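Local coordinates for protein esterase (Staphylococcus aureus subsp. aureus USA300_TCH1516, PDB 3D7R) that probably hydrolyses ester bonds, as a putative esterase built on the alpha/beta hydrolase fold, at residues I134-P139 and F147-R152. Sequence-based numbering, arbitrary orientation.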
ATOM      1  N   ILE A 134      -9.976  -6.930  -2.168  1.00  8.63           N
ATOM      2  CA  ILE A 134     -10.260  -6.746  -0.746  1.00  8.32           C
ATOM      3  C   ILE A 134      -9.694  -7.990  -0.029  1.00  8.26           C
ATOM      4  O   ILE A 134     -10.413  -8.944   0.233  1.00  7.90           O
ATOM      5  CB  ILE A 134     -11.775  -6.531  -0.484  1.00  8.38           C
ATOM      6  CG1 ILE A 134     -12.347  -5.425  -1.390  1.00  7.17           C
ATOM      7  CG2 ILE A 134     -12.046  -6.217   0.988  1.00  8.85           C
ATOM      8  CD1 ILE A 134     -11.587  -4.059  -1.354  1.00  7.03           C
ATOM      9  N   TYR A 135      -8.379  -7.968   0.216  1.00  7.82           N
ATOM     10  CA  TYR A 135      -7.612  -9.128   0.694  1.00  7.31           C
ATOM     11  C   TYR A 135      -7.926  -9.383   2.168  1.00  7.36           C
ATOM     12  O   TYR A 135      -8.379  -8.469   2.869  1.00  7.82           O
ATOM     13  CB  TYR A 135      -6.104  -8.884   0.474  1.00  6.13           C
ATOM     14  CG  TYR A 135      -5.616  -7.572   1.075  1.00  7.86           C
ATOM     15  CD1 TYR A 135      -5.337  -7.469   2.448  1.00  6.10           C
ATOM     16  CD2 TYR A 135      -5.449  -6.430   0.280  1.00  8.09           C
ATOM     17  CE1 TYR A 135      -4.910  -6.277   2.998  1.00  7.95           C
ATOM     18  CE2 TYR A 135      -5.023  -5.217   0.834  1.00  6.16           C
ATOM     19  CZ  TYR A 135      -4.769  -5.153   2.195  1.00  8.05           C
ATOM     20  OH  TYR A 135      -4.336  -3.976   2.773  1.00  7.61           O
ATOM     21  N   PRO A 136      -7.754 -10.637   2.639  1.00  7.76           N
ATOM     22  CA  PRO A 136      -8.068 -10.960   4.041  1.00  7.68           C
ATOM     23  C   PRO A 136      -7.391 -10.038   5.058  1.00  7.79           C
ATOM     24  O   PRO A 136      -6.202  -9.695   4.927  1.00  8.18           O
ATOM     25  CB  PRO A 136      -7.532 -12.390   4.195  1.00  7.83           C
ATOM     26  CG  PRO A 136      -7.708 -12.991   2.808  1.00  7.79           C
ATOM     27  CD  PRO A 136      -7.325 -11.836   1.885  1.00  7.53           C
ATOM     28  N   LYS A 137      -8.167  -9.652   6.066  1.00  7.87           N
ATOM     29  CA  LYS A 137      -7.736  -8.724   7.094  1.00  7.80           C
ATOM     30  C   LYS A 137      -7.691  -9.360   8.459  1.00  7.77           C
ATOM     31  O   LYS A 137      -8.490 -10.267   8.786  1.00  7.07           O
ATOM     32  CB  LYS A 137      -8.703  -7.531   7.188  1.00  8.12           C
ATOM     33  CG  LYS A 137      -8.928  -6.740   5.910  1.00  7.83           C
ATOM     34  CD  LYS A 137      -7.615  -6.273   5.309  1.00  7.41           C
ATOM     35  CE  LYS A 137      -7.832  -5.190   4.238  1.00  6.61           C
ATOM     36  NZ  LYS A 137      -8.594  -5.719   2.999  1.00  6.85           N
ATOM     37  N   THR A 138      -6.774  -8.845   9.274  1.00  8.09           N
ATOM     38  CA  THR A 138      -6.768  -9.133  10.693  1.00  8.21           C
ATOM     39  C   THR A 138      -7.889  -8.303  11.367  1.00  8.52           C
ATOM     40  O   THR A 138      -8.307  -7.274  10.826  1.00  8.87           O
ATOM     41  CB  THR A 138      -5.330  -8.924  11.297  1.00  8.51           C
ATOM     42  OG1 THR A 138      -4.968 -10.039  12.131  1.00  8.41           O
ATOM     43  CG2 THR A 138      -5.146  -7.584  12.051  1.00  7.68           C
ATOM     44  N   PRO A 139      -8.353  -8.708  12.570  1.00  8.84           N
ATOM     45  CA  PRO A 139      -7.811  -9.752  13.440  1.00  9.34           C
ATOM     46  C   PRO A 139      -8.194 -11.191  13.100  1.00  9.67           C
ATOM     47  O   PRO A 139      -7.609 -12.104  13.686  1.00 10.28           O
ATOM     48  CB  PRO A 139      -8.380  -9.386  14.819  1.00  9.61           C
ATOM     49  CG  PRO A 139      -9.727  -8.777  14.487  1.00 10.08           C
ATOM     50  CD  PRO A 139      -9.510  -8.026  13.183  1.00  8.76           C
ATOM     51  N   PHE A 147      -1.247 -12.894   1.950  1.00  9.24           N
ATOM     52  CA  PHE A 147      -0.329 -13.083   0.822  1.00  9.94           C
ATOM     53  C   PHE A 147      -0.820 -14.106  -0.222  1.00  9.84           C
ATOM     54  O   PHE A 147      -0.614 -13.907  -1.416  1.00  9.98           O
ATOM     55  CB  PHE A 147       1.100 -13.392   1.313  1.00  9.48           C
ATOM     56  CG  PHE A 147       1.874 -12.153   1.722  1.00 11.25           C
ATOM     57  CD1 PHE A 147       2.144 -11.140   0.789  1.00 10.87           C
ATOM     58  CD2 PHE A 147       2.294 -11.977   3.038  1.00 10.76           C
ATOM     59  CE1 PHE A 147       2.850  -9.978   1.169  1.00 12.14           C
ATOM     60  CE2 PHE A 147       2.998 -10.828   3.424  1.00  9.28           C
ATOM     61  CZ  PHE A 147       3.283  -9.832   2.482  1.00 11.20           C
ATOM     62  N   GLN A 148      -1.480 -15.176   0.212  1.00  9.66           N
ATOM     63  CA  GLN A 148      -2.009 -16.152  -0.742  1.00 10.83           C
ATOM     64  C   GLN A 148      -3.064 -15.533  -1.645  1.00  9.47           C
ATOM     65  O   GLN A 148      -3.123 -15.820  -2.850  1.00  9.25           O
ATOM     66  CB  GLN A 148      -2.517 -17.424  -0.024  1.00 11.38           C
ATOM     67  CG  GLN A 148      -1.333 -18.157   0.673  1.00 17.16           C
ATOM     68  CD  GLN A 148      -1.724 -19.394   1.481  1.00 24.35           C
ATOM     69  OE1 GLN A 148      -2.847 -19.518   1.984  1.00 28.30           O
ATOM     70  NE2 GLN A 148      -0.767 -20.309   1.629  1.00 25.81           N
ATOM     71  N   ALA A 149      -3.893 -14.672  -1.064  1.00  9.39           N
ATOM     72  CA  ALA A 149      -4.918 -13.967  -1.830  1.00  9.15           C
ATOM     73  C   ALA A 149      -4.315 -13.025  -2.872  1.00  9.81           C
ATOM     74  O   ALA A 149      -4.780 -12.963  -4.004  1.00 10.29           O
ATOM     75  CB  ALA A 149      -5.836 -13.212  -0.903  1.00  9.43           C
ATOM     76  N   ILE A 150      -3.293 -12.268  -2.485  1.00 10.35           N
ATOM     77  CA  ILE A 150      -2.638 -11.357  -3.425  1.00 10.15           C
ATOM     78  C   ILE A 150      -2.000 -12.140  -4.594  1.00 10.01           C
ATOM     79  O   ILE A 150      -2.142 -11.751  -5.752  1.00  9.48           O
ATOM     80  CB  ILE A 150      -1.639 -10.428  -2.683  1.00 10.85           C
ATOM     81  CG1 ILE A 150      -2.408  -9.540  -1.686  1.00 11.27           C
ATOM     82  CG2 ILE A 150      -0.826  -9.545  -3.679  1.00 10.93           C
ATOM     83  CD1 ILE A 150      -1.543  -8.660  -0.829  1.00 10.48           C
ATOM     84  N   GLN A 151      -1.344 -13.261  -4.278  1.00  9.73           N
ATOM     85  CA  GLN A 151      -0.824 -14.198  -5.284  1.00 10.18           C
ATOM     86  C   GLN A 151      -1.895 -14.614  -6.296  1.00 10.02           C
ATOM     87  O   GLN A 151      -1.650 -14.602  -7.507  1.00  9.50           O
ATOM     88  CB  GLN A 151      -0.244 -15.456  -4.603  1.00 10.08           C
ATOM     89  CG  GLN A 151       0.516 -16.396  -5.563  1.00 12.35           C
ATOM     90  CD  GLN A 151       1.806 -15.754  -6.096  1.00 12.59           C
ATOM     91  OE1 GLN A 151       2.657 -15.309  -5.319  1.00 14.16           O
ATOM     92  NE2 GLN A 151       1.956 -15.713  -7.426  1.00 13.60           N
ATOM     93  N   ARG A 152      -3.077 -14.992  -5.800  1.00  9.47           N
ATOM     94  CA  ARG A 152      -4.139 -15.464  -6.672  1.00 10.20           C
ATOM     95  C   ARG A 152      -4.584 -14.368  -7.644  1.00  9.52           C
ATOM     96  O   ARG A 152      -4.743 -14.647  -8.830  1.00  9.68           O
ATOM     97  CB  ARG A 152      -5.345 -15.981  -5.874  1.00 10.41           C
ATOM     98  CG  ARG A 152      -5.065 -17.321  -5.149  1.00 15.38           C
ATOM     99  CD  ARG A 152      -6.285 -17.816  -4.338  1.00 22.99           C
ATOM    100  NE  ARG A 152      -5.935 -18.062  -2.926  1.00 28.79           N
ATOM    101  CZ  ARG A 152      -6.482 -17.437  -1.876  1.00 30.85           C
ATOM    102  NH1 ARG A 152      -7.451 -16.530  -2.027  1.00 29.97           N
ATOM    103  NH2 ARG A 152      -6.065 -17.744  -0.654  1.00 33.47           N
TER
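Pro136 presses the CD corner of its ring against the methyl of Ala149, with CD 3.4 Å from CB, closer than carbon atoms usually pack; CG of the same ring lies farther from that methyl, at 4.2 Å. The rigid proline ring offers an apolar edge and brings no backbone N-H to satisfy, and alanine's single methyl suits a point where the CA atoms of Tyr135 and Ala149 approach to 6.1 Å. CG1 of Ile150, the next residue of the helix, lies 4.3 Å from CB of Tyr135, so that the tyrosine meets the helix through its methylene rather than its ring. No hydrogen bond crosses between the two segments; the contact is apolar and largely buried. It belongs to a beta-alpha unit of the alpha/beta hydrolase fold, in which the chain leaves strand 129-133, runs through this loop and returns as helix 143-161. With CG turned to near +60° from the backbone N (chi1 53°), the Tyr135 ring leads away from the helix, stacks with His103 and hydrogen-bonds through OH to His103 O. Lys137's long, flexible chain folds back over that ring, NZ standing 3.6 Å above its centre, and donates to Tyr135 O at 2.8 Å, in the carbonyl plane on a lone pair. NZ is also hydrogen-bonded to Gln110 OE1 and His103 NE2. Pro136 O is hydrogen-bonded to Thr146 OG1, in the same helix just before Phe147, and Ile150 also packs on Phe181 of helix 173-187.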